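Local coordinates for Thiol:disulfide interchange protein DsbL (PDB 3C7M) that introduces disulfide bonds into other periplasmic proteins by passing on its own redox-active disulfide, working with its partner DsbI to form an essential disulfide in the arylsulfate sulfotransferase AssT, at residues A[5-10]-A[190-195]; A[33-38]-A[174-179]; A[38-43]-A[164-169]; A[55-60]-A[67-72]; A[71-76]-A[149-154]. All coordinates share one frame; numbering follows the deposited sequence. Where two conformers were deposited one is given.

Interaction 1: A[5-10]-A[190-195]; sequences TDYMVL and RELASK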
# COMPACT_ATOMS: atom_id res chain seq x y z
N THR A 5 19.29 -12.95 -0.68
CA THR A 5 18.56 -13.60 -1.75
C THR A 5 17.06 -13.37 -1.57
O THR A 5 16.40 -12.80 -2.44
CB THR A 5 18.84 -15.12 -1.78
OG1 THR A 5 20.25 -15.34 -1.92
CG2 THR A 5 18.10 -15.79 -2.93
N ASP A 6 16.54 -13.81 -0.43
CA ASP A 6 15.11 -13.75 -0.15
C ASP A 6 14.70 -12.42 0.48
O ASP A 6 13.57 -11.96 0.29
CB ASP A 6 14.70 -14.92 0.73
CG ASP A 6 14.92 -16.25 0.04
OD1 ASP A 6 14.21 -16.53 -0.95
OD2 ASP A 6 15.81 -17.00 0.48
N TYR A 7 15.62 -11.82 1.22
CA TYR A 7 15.36 -10.58 1.92
C TYR A 7 16.67 -9.87 2.23
O TYR A 7 17.75 -10.44 2.08
CB TYR A 7 14.60 -10.84 3.23
CG TYR A 7 15.41 -11.55 4.29
CD1 TYR A 7 15.52 -12.95 4.29
CD2 TYR A 7 16.08 -10.84 5.28
CE1 TYR A 7 16.28 -13.61 5.26
CE2 TYR A 7 16.84 -11.49 6.25
CZ TYR A 7 16.93 -12.87 6.23
OH TYR A 7 17.68 -13.51 7.19
N MET A 8 16.55 -8.61 2.65
CA MET A 8 17.68 -7.85 3.16
C MET A 8 17.25 -7.08 4.41
O MET A 8 16.04 -6.96 4.69
CB MET A 8 18.27 -6.93 2.08
CG MET A 8 17.31 -5.90 1.48
SD MET A 8 17.09 -4.40 2.46
CE MET A 8 18.71 -3.63 2.33
N VAL A 9 18.22 -6.58 5.16
CA VAL A 9 17.95 -5.81 6.37
C VAL A 9 18.14 -4.33 6.06
O VAL A 9 19.21 -3.91 5.62
CB VAL A 9 18.87 -6.22 7.55
CG1 VAL A 9 18.50 -5.45 8.80
CG2 VAL A 9 18.77 -7.73 7.81
N LEU A 10 17.08 -3.55 6.27
CA LEU A 10 17.13 -2.11 6.06
C LEU A 10 18.11 -1.47 7.03
O LEU A 10 18.05 -1.72 8.24
CB LEU A 10 15.74 -1.48 6.26
CG LEU A 10 14.63 -1.84 5.27
CD1 LEU A 10 13.30 -1.27 5.74
CD2 LEU A 10 14.95 -1.36 3.87
N ARG A 190 6.75 -15.29 8.30
CA ARG A 190 6.76 -15.88 9.64
C ARG A 190 8.15 -16.00 10.21
O ARG A 190 8.37 -15.71 11.39
CB ARG A 190 6.07 -17.24 9.64
CG ARG A 190 4.61 -17.10 9.37
CD ARG A 190 3.81 -18.24 9.90
NE ARG A 190 2.41 -17.86 9.84
CZ ARG A 190 1.72 -17.39 10.86
NH1 ARG A 190 2.28 -17.27 12.06
NH2 ARG A 190 0.45 -17.06 10.69
N GLU A 191 9.09 -16.43 9.37
CA GLU A 191 10.51 -16.55 9.78
C GLU A 191 11.05 -15.17 10.18
O GLU A 191 11.67 -15.02 11.23
CB GLU A 191 11.37 -17.15 8.67
CG GLU A 191 12.87 -17.08 8.98
CD GLU A 191 13.72 -18.07 8.19
OE1 GLU A 191 13.17 -18.80 7.33
OE2 GLU A 191 14.94 -18.12 8.44
N LEU A 192 10.77 -14.17 9.35
CA LEU A 192 11.25 -12.81 9.61
C LEU A 192 10.64 -12.21 10.86
O LEU A 192 11.32 -11.49 11.61
CB LEU A 192 10.99 -11.90 8.40
CG LEU A 192 11.78 -12.26 7.14
CD1 LEU A 192 11.39 -11.38 5.96
CD2 LEU A 192 13.29 -12.20 7.40
N ALA A 193 9.36 -12.51 11.10
CA ALA A 193 8.62 -11.97 12.24
C ALA A 193 9.06 -12.59 13.57
O ALA A 193 8.77 -12.04 14.64
CB ALA A 193 7.12 -12.14 12.04
N SER A 194 9.73 -13.74 13.48
CA SER A 194 10.22 -14.45 14.67
C SER A 194 11.61 -13.96 15.08
O SER A 194 12.12 -14.33 16.14
CB SER A 194 10.25 -15.96 14.42
OG SER A 194 11.31 -16.32 13.56
N LYS A 195 12.22 -13.13 14.24
CA LYS A 195 13.55 -12.59 14.51
C LYS A 195 13.50 -11.47 15.56
O LYS A 195 12.53 -10.70 15.61
CB LYS A 195 14.21 -12.08 13.23
CG LYS A 195 14.58 -13.17 12.23
CD LYS A 195 15.45 -12.61 11.10
CE LYS A 195 15.69 -13.63 10.00
NZ LYS A 195 16.56 -14.78 10.41
O HOH W 1 16.88 -16.42 7.66
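Methyl CD2 of Leu192 sits squarely over one face of the Tyr7 ring, joining the first strand of the thioredoxin-type sheet to the C-terminal helix 182-193. The methyl carbon lies 3.6 Å from the ring centroid and only 4° off the ring normal, so it touches all six ring carbons almost equally, a nearly ideal CH-pi contact. The Tyr7 side chain leaves its edge strand with CG between the backbone N and the carbonyl carbon (chi1 69°), which carries the ring toward the helix. Leucine suits its place because its branched end offers a compact methyl to a flat surface, and strands 165-168 and 172-174 pack against the same side chain. This is the tight, buried half.

The hydroxyl end is looser. Here the exposed Lys195, the last residue of the chain, brings CE within 3.4 Å of Tyr7 OH, its chain bending at the final torsion. Polar atoms meet through a water: it accepts from Tyr7 OH at 3.1 Å and from Lys195 NZ at 3.2 Å, and donates to Glu191 OE2 at 2.7 Å. Tyrosine is apt at such a boundary, with an apolar face for the core and a hydroxyl for the hydrated side. Strand and helix are thus attached by apolar contact, while the carboxylate of Glu191 and the amine of Lys195 are bridged by water rather than in direct contact.

Interaction 2: A[33-38]-A[174-179]; sequences YKYDKA and IYTKSI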
# COMPACT_ATOMS: atom_id res chain seq x y z
N TYR A 33 0.28 -3.85 -9.03
CA TYR A 33 -1.03 -4.35 -9.47
C TYR A 33 -1.00 -5.88 -9.57
O TYR A 33 -1.89 -6.55 -9.05
CB TYR A 33 -1.38 -3.71 -10.82
CG TYR A 33 -2.78 -3.93 -11.34
CD1 TYR A 33 -3.82 -4.42 -10.52
CD2 TYR A 33 -3.09 -3.61 -12.66
CE1 TYR A 33 -5.12 -4.59 -11.03
CE2 TYR A 33 -4.38 -3.77 -13.17
CZ TYR A 33 -5.39 -4.26 -12.35
OH TYR A 33 -6.66 -4.41 -12.86
N LYS A 34 0.03 -6.41 -10.22
CA LYS A 34 0.19 -7.85 -10.41
C LYS A 34 0.24 -8.62 -9.09
O LYS A 34 -0.51 -9.58 -8.90
CB LYS A 34 1.45 -8.14 -11.23
CG LYS A 34 1.29 -7.81 -12.71
N TYR A 35 1.08 -8.16 -8.17
CA TYR A 35 1.18 -8.82 -6.85
C TYR A 35 -0.07 -8.62 -5.99
O TYR A 35 -0.42 -9.51 -5.20
CB TYR A 35 2.48 -8.42 -6.13
CG TYR A 35 3.74 -9.07 -6.71
CD1 TYR A 35 4.38 -8.53 -7.82
CD2 TYR A 35 4.28 -10.24 -6.16
CE1 TYR A 35 5.53 -9.11 -8.36
CE2 TYR A 35 5.43 -10.84 -6.70
CZ TYR A 35 6.05 -10.27 -7.80
OH TYR A 35 7.18 -10.83 -8.36
N ASP A 36 -0.76 -7.49 -6.14
CA ASP A 36 -2.02 -7.25 -5.42
C ASP A 36 -3.17 -8.11 -5.96
O ASP A 36 -4.15 -8.37 -5.25
CB ASP A 36 -2.43 -5.77 -5.46
CG ASP A 36 -1.67 -4.93 -4.45
OD1 ASP A 36 -0.91 -5.48 -3.62
OD2 ASP A 36 -1.82 -3.69 -4.49
N LYS A 37 -3.05 -8.52 -7.22
CA LYS A 37 -4.03 -9.43 -7.80
C LYS A 37 -3.77 -10.86 -7.35
O LYS A 37 -4.71 -11.63 -7.16
CB LYS A 37 -4.02 -9.36 -9.33
CG LYS A 37 -4.71 -8.12 -9.88
CD LYS A 37 -4.87 -8.18 -11.40
CE LYS A 37 -3.61 -7.73 -12.12
NZ LYS A 37 -3.78 -7.86 -13.60
N ALA A 38 -2.49 -11.19 -7.16
CA ALA A 38 -2.08 -12.59 -7.01
C ALA A 38 -1.63 -13.07 -5.62
O ALA A 38 -1.84 -14.24 -5.29
CB ALA A 38 -1.00 -12.92 -8.03
N ILE A 174 11.62 -7.88 2.02
CA ILE A 174 11.62 -9.02 1.11
C ILE A 174 12.06 -8.59 -0.29
O ILE A 174 11.71 -7.50 -0.74
CB ILE A 174 10.24 -9.70 1.09
CG1 ILE A 174 9.92 -10.24 2.49
CG2 ILE A 174 10.18 -10.80 0.01
CD1 ILE A 174 8.49 -10.71 2.69
N TYR A 175 12.85 -9.42 -0.97
CA TYR A 175 13.13 -9.18 -2.37
C TYR A 175 11.97 -9.70 -3.21
O TYR A 175 11.75 -10.92 -3.30
CB TYR A 175 14.46 -9.83 -2.82
CG TYR A 175 15.69 -9.04 -2.41
CD1 TYR A 175 15.96 -7.80 -2.99
CD2 TYR A 175 16.57 -9.53 -1.45
CE1 TYR A 175 17.08 -7.06 -2.62
CE2 TYR A 175 17.70 -8.80 -1.08
CZ TYR A 175 17.94 -7.57 -1.66
OH TYR A 175 19.06 -6.85 -1.29
N THR A 176 11.22 -8.78 -3.81
CA THR A 176 10.04 -9.13 -4.60
C THR A 176 10.31 -10.20 -5.67
O THR A 176 9.50 -11.11 -5.85
CB THR A 176 9.39 -7.87 -5.21
OG1 THR A 176 8.96 -7.03 -4.14
CG2 THR A 176 8.21 -8.21 -6.10
N LYS A 177 11.47 -10.13 -6.32
CA LYS A 177 11.82 -11.07 -7.39
C LYS A 177 12.01 -12.51 -6.90
O LYS A 177 12.00 -13.44 -7.71
CB LYS A 177 13.07 -10.60 -8.14
CG LYS A 177 14.35 -10.53 -7.31
CD LYS A 177 15.55 -10.19 -8.19
CE LYS A 177 16.78 -9.93 -7.34
NZ LYS A 177 17.87 -9.29 -8.12
N SER A 178 12.19 -12.69 -5.59
CA SER A 178 12.40 -14.02 -5.01
C SER A 178 11.09 -14.72 -4.67
O SER A 178 11.09 -15.92 -4.37
CB SER A 178 13.27 -13.93 -3.75
OG SER A 178 12.54 -13.41 -2.65
N ILE A 179 9.98 -13.98 -4.71
CA ILE A 179 8.67 -14.51 -4.31
C ILE A 179 8.13 -15.48 -5.35
O ILE A 179 7.85 -15.10 -6.49
CB ILE A 179 7.64 -13.38 -4.07
CG1 ILE A 179 8.13 -12.45 -2.94
CG2 ILE A 179 6.25 -13.97 -3.75
CD1 ILE A 179 7.34 -11.15 -2.82
O HOH W 2 8.62 -13.09 -8.05
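In the thioredoxin fold of this DsbA-like protein, the helix that starts at the CxxC pair Cys29 and Cys32 packs beside the loop that follows strand 172-174, and Tyr35 spans the gap between them. From helix 30-38 its ring reaches the short 3-10 turn 176-178, where methyl CG2 of Thr176 lies over one face, displaced toward the hydroxyl end of the ring. That methyl is 3.4 Å from Tyr35 CZ and 3.8 Å from the ring centroid, a CH-pi contact 26° off the normal. Threonine serves both surroundings: CG2 stands anti to the backbone N (chi1 of OG1 -62°) and meets the ring, while OG1 turns to a hydrogen bond with Pro164 O. Ile179 adds a more distant apolar touch, its CB 4.3 Å from Tyr35 CE2. The turn itself is held by Ser178, whose OG and backbone N both donate to Tyr175 O. A tyrosine fits this partly exposed position because its ring packs while its hydroxyl meets solvent. In the plane of the ring sits one water, which accepts from Tyr35 OH at 2.7 Å and donates to two backbone carbonyls, Thr176 O in the turn at 3.1 Å and Ile179 O just after it at 2.7 Å.

Interaction 3: A[38-43]-A[164-169]; sequences AVTGPV and PAYVVN
Tyr166 and Thr40 meet through their hydroxyls, and these two buried residues carry most of the contact, with Val39 a smaller third. Tyr166 stands on strand 165-168 in the central sheet of the thioredoxin fold, two residues after Pro164, which is preceded by the cis peptide bond characteristic of this family. Its CG is anti to the carbonyl carbon (chi1 -63°), and the ring extends across to the start of helix 40-46. Thr40 OG1 lies 2.7 Å from Tyr166 OH, near the plane of the ring and at its edge, a hydrogen-bonding distance.

Thr40 is the first residue of its helix. Its OG1, beside the backbone N, also hydrogen-bonds Asp36 OD1 in the preceding helix. Threonine suits this spot: the hydroxyl serves both polar neighbours, while the methyl adds apolar bulk to a buried setting. Val39, in the break between the helices, brings CG2 to 4.0 Å from Tyr166 OH, too far for more than light packing. Around the ring, Tyr35 and Asp36 press from helix 30-38 and Met185 from helix 182-193, so the tyrosine fills the space between sheet and helices.

Tyr166 OH, Thr40 OG1 and Asp36 OD1 form a polar relay from the sheet to the helix junction. The carboxylate of Asp36 probably takes the Thr40 proton, in which case OG1 would accept from Tyr166 OH.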
# COMPACT_ATOMS: atom_id res chain seq x y z
N ALA A 38 -2.49 -11.19 -7.16
CA ALA A 38 -2.08 -12.59 -7.01
C ALA A 38 -1.63 -13.07 -5.62
O ALA A 38 -1.84 -14.24 -5.29
CB ALA A 38 -1.00 -12.92 -8.03
N VAL A 39 -0.99 -12.19 -4.84
CA VAL A 39 -0.39 -12.63 -3.57
C VAL A 39 -0.74 -11.81 -2.32
O VAL A 39 -0.86 -12.38 -1.25
CB VAL A 39 1.17 -12.83 -3.66
CG1 VAL A 39 1.55 -13.56 -4.95
CG2 VAL A 39 1.93 -11.51 -3.57
N THR A 40 -0.90 -10.50 -2.46
CA THR A 40 -1.06 -9.63 -1.28
C THR A 40 -2.16 -10.07 -0.31
O THR A 40 -1.92 -10.24 0.89
CB THR A 40 -1.24 -8.14 -1.67
OG1 THR A 40 -0.15 -7.75 -2.50
CG2 THR A 40 -1.26 -7.24 -0.44
N GLY A 41 -3.36 -10.26 -0.84
CA GLY A 41 -4.49 -10.65 0.00
C GLY A 41 -4.32 -11.99 0.68
O GLY A 41 -4.36 -12.06 1.92
N PRO A 42 -4.15 -13.07 -0.11
CA PRO A 42 -3.95 -14.38 0.50
C PRO A 42 -2.81 -14.43 1.50
O PRO A 42 -2.99 -15.00 2.57
CB PRO A 42 -3.68 -15.29 -0.70
CG PRO A 42 -4.41 -14.64 -1.82
CD PRO A 42 -4.23 -13.16 -1.58
N VAL A 43 -1.68 -13.80 1.18
CA VAL A 43 -0.53 -13.84 2.09
C VAL A 43 -0.81 -13.08 3.39
O VAL A 43 -0.52 -13.58 4.47
CB VAL A 43 0.78 -13.36 1.41
CG1 VAL A 43 1.90 -13.19 2.43
CG2 VAL A 43 1.21 -14.33 0.34
N PRO A 164 6.62 -3.31 -5.70
CA PRO A 164 6.25 -3.30 -4.29
C PRO A 164 7.41 -3.64 -3.37
O PRO A 164 8.35 -4.35 -3.78
CB PRO A 164 5.18 -4.39 -4.20
CG PRO A 164 5.49 -5.31 -5.34
CD PRO A 164 6.01 -4.44 -6.43
N ALA A 165 7.34 -3.14 -2.15
CA ALA A 165 8.34 -3.44 -1.13
C ALA A 165 7.61 -3.93 0.12
O ALA A 165 6.97 -3.15 0.84
CB ALA A 165 9.18 -2.20 -0.84
N TYR A 166 7.68 -5.24 0.35
CA TYR A 166 7.08 -5.85 1.53
C TYR A 166 8.10 -5.91 2.65
O TYR A 166 9.17 -6.51 2.49
CB TYR A 166 6.58 -7.26 1.23
CG TYR A 166 5.49 -7.34 0.19
CD1 TYR A 166 5.80 -7.48 -1.16
CD2 TYR A 166 4.14 -7.32 0.56
CE1 TYR A 166 4.80 -7.59 -2.13
CE2 TYR A 166 3.13 -7.43 -0.40
CZ TYR A 166 3.47 -7.57 -1.74
OH TYR A 166 2.50 -7.66 -2.72
N VAL A 167 7.77 -5.26 3.76
CA VAL A 167 8.67 -5.10 4.89
C VAL A 167 8.05 -5.70 6.16
O VAL A 167 6.90 -5.41 6.50
CB VAL A 167 8.99 -3.60 5.13
CG1 VAL A 167 9.93 -3.43 6.33
CG2 VAL A 167 9.62 -2.96 3.88
N VAL A 168 8.82 -6.53 6.85
CA VAL A 168 8.36 -7.14 8.09
C VAL A 168 8.97 -6.41 9.28
O VAL A 168 10.19 -6.27 9.37
CB VAL A 168 8.75 -8.64 8.15
CG1 VAL A 168 8.22 -9.29 9.43
CG2 VAL A 168 8.20 -9.38 6.93
N ASN A 169 8.09 -5.96 10.17
CA ASN A 169 8.46 -5.28 11.42
C ASN A 169 9.36 -4.06 11.23
O ASN A 169 10.18 -3.73 12.10
CB ASN A 169 9.04 -6.28 12.42
CG ASN A 169 8.01 -7.27 12.89
OD1 ASN A 169 6.80 -7.04 12.74
ND2 ASN A 169 8.46 -8.37 13.47

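Interaction 4: A[55-60]-A[67-72]; sequences PFHLET and QASEVF
A chi1 of -165° turns the imidazole of His57 away from its own backbone N and off strand 52-57 toward helix 65-81, where Ser69 holds OG beside its own backbone N, facing the ring. The two meet in the plane of the imidazole: His57 ND1 and Ser69 OG are 2.9 Å apart in a fairly straight hydrogen bond. On one face of the same imidazole lies the edge of Phe72, an edge-to-face pair with centroids 5.1 Å apart and planes at 72°, the nearest atoms being Phe72 CE2 and His57 CD2 at 3.5 Å. Ala68 CB reaches His57 CE1 at 3.5 Å, a small methyl that lets helix and ring come close.

Strand and helix run nearly antiparallel, at 151°, as the chain leaves an edge strand of the thioredoxin sheet and enters the helical part of this DsbA-like protein. Beyond the ring, a water donates to His57 O at 2.7 Å and bonds Ser69 OG at 2.6 Å; serine suits the site because one small group meets ring, water and backbone together.

Tyr27 N donates to His57 NE2, and Gly65 O can only accept from Ser69 OG. Both bonds are consistent with ND1 carrying a proton and donating it to OG. The rotation of the buried imidazole is fixed by two hydrogen bonds and an aromatic edge.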
# COMPACT_ATOMS: atom_id res chain seq x y z
N PRO A 55 -0.47 -0.87 4.35
CA PRO A 55 -0.06 -0.25 3.10
C PRO A 55 0.65 1.08 3.35
O PRO A 55 0.22 1.85 4.20
CB PRO A 55 -1.39 0.02 2.38
CG PRO A 55 -2.37 -0.94 3.02
CD PRO A 55 -1.94 -1.01 4.45
N PHE A 56 1.73 1.32 2.61
CA PHE A 56 2.42 2.62 2.57
C PHE A 56 2.43 3.05 1.12
O PHE A 56 3.00 2.36 0.29
CB PHE A 56 3.88 2.45 3.02
CG PHE A 56 4.15 2.74 4.48
CD1 PHE A 56 3.33 2.26 5.50
CD2 PHE A 56 5.31 3.45 4.82
CE1 PHE A 56 3.62 2.53 6.85
CE2 PHE A 56 5.61 3.72 6.15
CZ PHE A 56 4.76 3.26 7.18
N HIS A 57 1.80 4.18 0.79
CA HIS A 57 1.83 4.64 -0.59
C HIS A 57 3.04 5.51 -0.86
O HIS A 57 3.45 6.30 -0.00
CB HIS A 57 0.53 5.35 -0.99
CG HIS A 57 0.38 5.51 -2.48
ND1 HIS A 57 0.55 6.71 -3.12
CD2 HIS A 57 0.14 4.59 -3.45
CE1 HIS A 57 0.40 6.54 -4.42
NE2 HIS A 57 0.15 5.26 -4.65
N LEU A 58 3.62 5.34 -2.05
CA LEU A 58 4.78 6.12 -2.49
C LEU A 58 4.30 7.31 -3.31
O LEU A 58 3.88 7.15 -4.46
CB LEU A 58 5.71 5.23 -3.32
CG LEU A 58 6.94 5.89 -3.94
CD1 LEU A 58 7.95 6.30 -2.88
CD2 LEU A 58 7.55 4.92 -4.93
N GLU A 59 4.37 8.50 -2.71
CA GLU A 59 3.75 9.69 -3.33
C GLU A 59 4.54 10.29 -4.50
O GLU A 59 4.02 11.14 -5.23
CB GLU A 59 3.47 10.77 -2.27
CG GLU A 59 4.70 11.43 -1.71
CD GLU A 59 4.39 12.75 -1.02
OE1 GLU A 59 3.87 13.67 -1.69
OE2 GLU A 59 4.66 12.86 0.18
N THR A 60 5.78 9.84 -4.69
CA THR A 60 6.67 10.45 -5.69
C THR A 60 6.56 9.84 -7.08
O THR A 60 7.14 10.37 -8.04
CB THR A 60 8.13 10.41 -5.21
OG1 THR A 60 8.45 9.07 -4.84
CG2 THR A 60 8.33 11.31 -4.01
N GLN A 67 -2.09 12.88 -4.75
CA GLN A 67 -3.55 12.70 -4.65
C GLN A 67 -3.92 11.27 -4.28
O GLN A 67 -4.84 11.06 -3.48
CB GLN A 67 -4.24 13.10 -5.96
CG GLN A 67 -4.26 14.61 -6.20
CD GLN A 67 -2.93 15.17 -6.65
OE1 GLN A 67 -2.06 14.45 -7.15
NE2 GLN A 67 -2.77 16.48 -6.45
N ALA A 68 -3.22 10.29 -4.86
CA ALA A 68 -3.49 8.89 -4.53
C ALA A 68 -3.18 8.65 -3.05
O ALA A 68 -3.95 8.01 -2.35
CB ALA A 68 -2.65 7.97 -5.41
N SER A 69 -2.05 9.19 -2.57
CA SER A 69 -1.73 9.07 -1.15
C SER A 69 -2.84 9.65 -0.26
O SER A 69 -3.23 9.03 0.73
CB SER A 69 -0.39 9.73 -0.83
OG SER A 69 0.67 8.93 -1.32
N GLU A 70 -3.35 10.83 -0.62
CA GLU A 70 -4.43 11.45 0.14
C GLU A 70 -5.67 10.58 0.17
O GLU A 70 -6.25 10.34 1.24
CB GLU A 70 -4.78 12.82 -0.44
CG GLU A 70 -3.65 13.84 -0.32
CD GLU A 70 -4.00 15.17 -0.96
OE1 GLU A 70 -4.77 15.19 -1.94
OE2 GLU A 70 -3.50 16.21 -0.47
N VAL A 71 -6.08 10.09 -0.99
CA VAL A 71 -7.28 9.26 -1.07
C VAL A 71 -7.09 7.99 -0.23
O VAL A 71 -7.94 7.64 0.59
CB VAL A 71 -7.64 8.93 -2.54
CG1 VAL A 71 -8.72 7.86 -2.60
CG2 VAL A 71 -8.09 10.20 -3.28
N PHE A 72 -5.95 7.33 -0.40
CA PHE A 72 -5.69 6.09 0.34
C PHE A 72 -5.59 6.31 1.84
O PHE A 72 -6.11 5.50 2.60
CB PHE A 72 -4.44 5.38 -0.17
CG PHE A 72 -4.51 4.91 -1.61
CD1 PHE A 72 -5.72 4.49 -2.18
CD2 PHE A 72 -3.35 4.86 -2.37
CE1 PHE A 72 -5.76 4.06 -3.51
CE2 PHE A 72 -3.38 4.42 -3.70
CZ PHE A 72 -4.58 4.01 -4.27
O HOH W 3 2.50 8.83 0.49

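Interaction 5: A[71-76]-A[149-154]; sequences VFAVLI and EKWKAS
The far rim of the Trp151 indole pushes into a shallow hollow on helix 65-81, bounded by Phe72, Ala73 and Ile76. Its leading atom, CH2, comes within 3.6 Å of Ala73 N and 3.9 Å of Phe72 CB, so the bump rests as much on helix backbone as on side chains. Ala73 makes the hollow possible: its lone methyl, 4.0 Å from Trp151 CZ3, forms a low wall beside the indole. On another flank Ile76 meets the ring near its plane, CD1 lying 3.8 Å from Trp151 CZ2; its side chain and the tryptophan's approach from opposite directions. Phe72 contributes its CB here, while its ring leads away from the indole.

The contact lies in the helical part of the DsbA-like fold, where helix 65-81 meets the chain leaving helix 142-150, beside strand 52-57 of the thioredoxin sheet. Trp151 projects from a stretch of helical backbone angles lacking the regular bonds, its CG anti to the carbonyl carbon (chi1 -67°), and a chi2 of -5° sends the six-membered ring outward to the helix. Tryptophan suits the place as a broad, rigid plate that spans the 9.2 Å between Ala73 CA and Trp151 CA. Phe56 of strand 52-57 meets the indole, their planes at about 45°, and Val144, Thr147 and Leu148 of helix 142-150 pack against the Ala73 methyl.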
# COMPACT_ATOMS: atom_id res chain seq x y z
N VAL A 71 -6.08 10.09 -0.99
CA VAL A 71 -7.28 9.26 -1.07
C VAL A 71 -7.09 7.99 -0.23
O VAL A 71 -7.94 7.64 0.59
CB VAL A 71 -7.64 8.93 -2.54
CG1 VAL A 71 -8.72 7.86 -2.60
CG2 VAL A 71 -8.09 10.20 -3.28
N PHE A 72 -5.95 7.33 -0.40
CA PHE A 72 -5.69 6.09 0.34
C PHE A 72 -5.59 6.31 1.84
O PHE A 72 -6.11 5.50 2.60
CB PHE A 72 -4.44 5.38 -0.17
CG PHE A 72 -4.51 4.91 -1.61
CD1 PHE A 72 -5.72 4.49 -2.18
CD2 PHE A 72 -3.35 4.86 -2.37
CE1 PHE A 72 -5.76 4.06 -3.51
CE2 PHE A 72 -3.38 4.42 -3.70
CZ PHE A 72 -4.58 4.01 -4.27
N ALA A 73 -4.93 7.40 2.26
CA ALA A 73 -4.81 7.70 3.69
C ALA A 73 -6.18 7.94 4.31
O ALA A 73 -6.48 7.45 5.41
CB ALA A 73 -3.90 8.91 3.93
N VAL A 74 -7.03 8.67 3.60
CA VAL A 74 -8.39 8.91 4.09
C VAL A 74 -9.15 7.59 4.22
O VAL A 74 -9.73 7.29 5.26
CB VAL A 74 -9.15 9.91 3.19
CG1 VAL A 74 -10.66 9.83 3.44
CG2 VAL A 74 -8.63 11.33 3.44
N LEU A 75 -9.09 6.76 3.17
CA LEU A 75 -9.93 5.56 3.15
C LEU A 75 -9.44 4.47 4.09
O LEU A 75 -10.25 3.78 4.70
CB LEU A 75 -10.11 5.04 1.72
CG LEU A 75 -10.79 6.04 0.77
CD1 LEU A 75 -10.79 5.52 -0.65
CD2 LEU A 75 -12.21 6.41 1.22
N ILE A 76 -8.12 4.34 4.23
CA ILE A 76 -7.55 3.39 5.20
C ILE A 76 -7.96 3.76 6.62
O ILE A 76 -8.38 2.90 7.39
CB ILE A 76 -6.01 3.27 5.09
CG1 ILE A 76 -5.66 2.47 3.85
CG2 ILE A 76 -5.42 2.57 6.32
CD1 ILE A 76 -4.19 2.56 3.45
N GLU A 149 2.40 11.52 6.84
CA GLU A 149 3.73 11.75 7.37
C GLU A 149 4.53 10.44 7.46
O GLU A 149 5.68 10.39 7.03
CB GLU A 149 3.64 12.45 8.73
CG GLU A 149 4.96 12.64 9.45
CD GLU A 149 5.77 13.82 8.95
OE1 GLU A 149 5.51 14.34 7.84
OE2 GLU A 149 6.70 14.23 9.67
N LYS A 150 3.90 9.39 7.98
CA LYS A 150 4.56 8.08 8.05
C LYS A 150 5.00 7.59 6.67
O LYS A 150 6.10 7.03 6.50
CB LYS A 150 3.63 7.04 8.68
CG LYS A 150 3.47 7.21 10.17
CD LYS A 150 2.51 6.17 10.73
CE LYS A 150 2.58 6.13 12.26
NZ LYS A 150 2.81 7.47 12.88
N TRP A 151 4.14 7.79 5.67
CA TRP A 151 4.40 7.29 4.33
C TRP A 151 5.53 8.01 3.61
O TRP A 151 5.94 7.59 2.52
CB TRP A 151 3.13 7.33 3.49
CG TRP A 151 2.07 6.39 3.95
CD1 TRP A 151 2.17 5.45 4.94
CD2 TRP A 151 0.76 6.26 3.39
NE1 TRP A 151 0.98 4.75 5.05
CE2 TRP A 151 0.11 5.23 4.11
CE3 TRP A 151 0.08 6.92 2.37
CZ2 TRP A 151 -1.21 4.84 3.83
CZ3 TRP A 151 -1.24 6.54 2.10
CH2 TRP A 151 -1.87 5.51 2.82
N LYS A 152 6.04 9.09 4.20
CA LYS A 152 7.21 9.76 3.61
C LYS A 152 8.41 8.82 3.56
O LYS A 152 9.28 8.98 2.72
CB LYS A 152 7.57 11.03 4.39
CG LYS A 152 6.48 12.09 4.43
CD LYS A 152 6.28 12.75 3.07
CE LYS A 152 5.22 13.83 3.17
NZ LYS A 152 5.20 14.72 1.96
N ALA A 153 8.41 7.82 4.44
CA ALA A 153 9.50 6.84 4.53
C ALA A 153 9.54 5.89 3.33
O ALA A 153 10.50 5.15 3.17
CB ALA A 153 9.38 6.04 5.84
N SER A 154 8.49 5.92 2.50
CA SER A 154 8.39 5.04 1.34
C SER A 154 9.50 5.28 0.33
O SER A 154 9.99 4.35 -0.31
CB SER A 154 7.03 5.22 0.65
OG SER A 154 5.97 4.88 1.53

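From the N terminus, interaction 1 closes the widest loop, bringing edge strand 7-9 to the C-terminal helix 182-193, and every other contact nests inside it. Next, interaction 2 ties helix 30-38 to the loop after strand 172-174; interaction 3, nested within it, brings helix 40-46 to strand 165-168, and the backbone bond from Ile174 N to Tyr166 O joins the two. Inside that loop, interaction 4 makes a short turn from strand 52-57 to helix 65-81. Interaction 5 starts on the same helix, sharing Val71 and Phe72, and reaches past helix 142-150; the Glu59-Lys152 salt bridge couples the pair. Interaction 4 thus joins the sheet edge to the helical part, and interaction 5 lies within it.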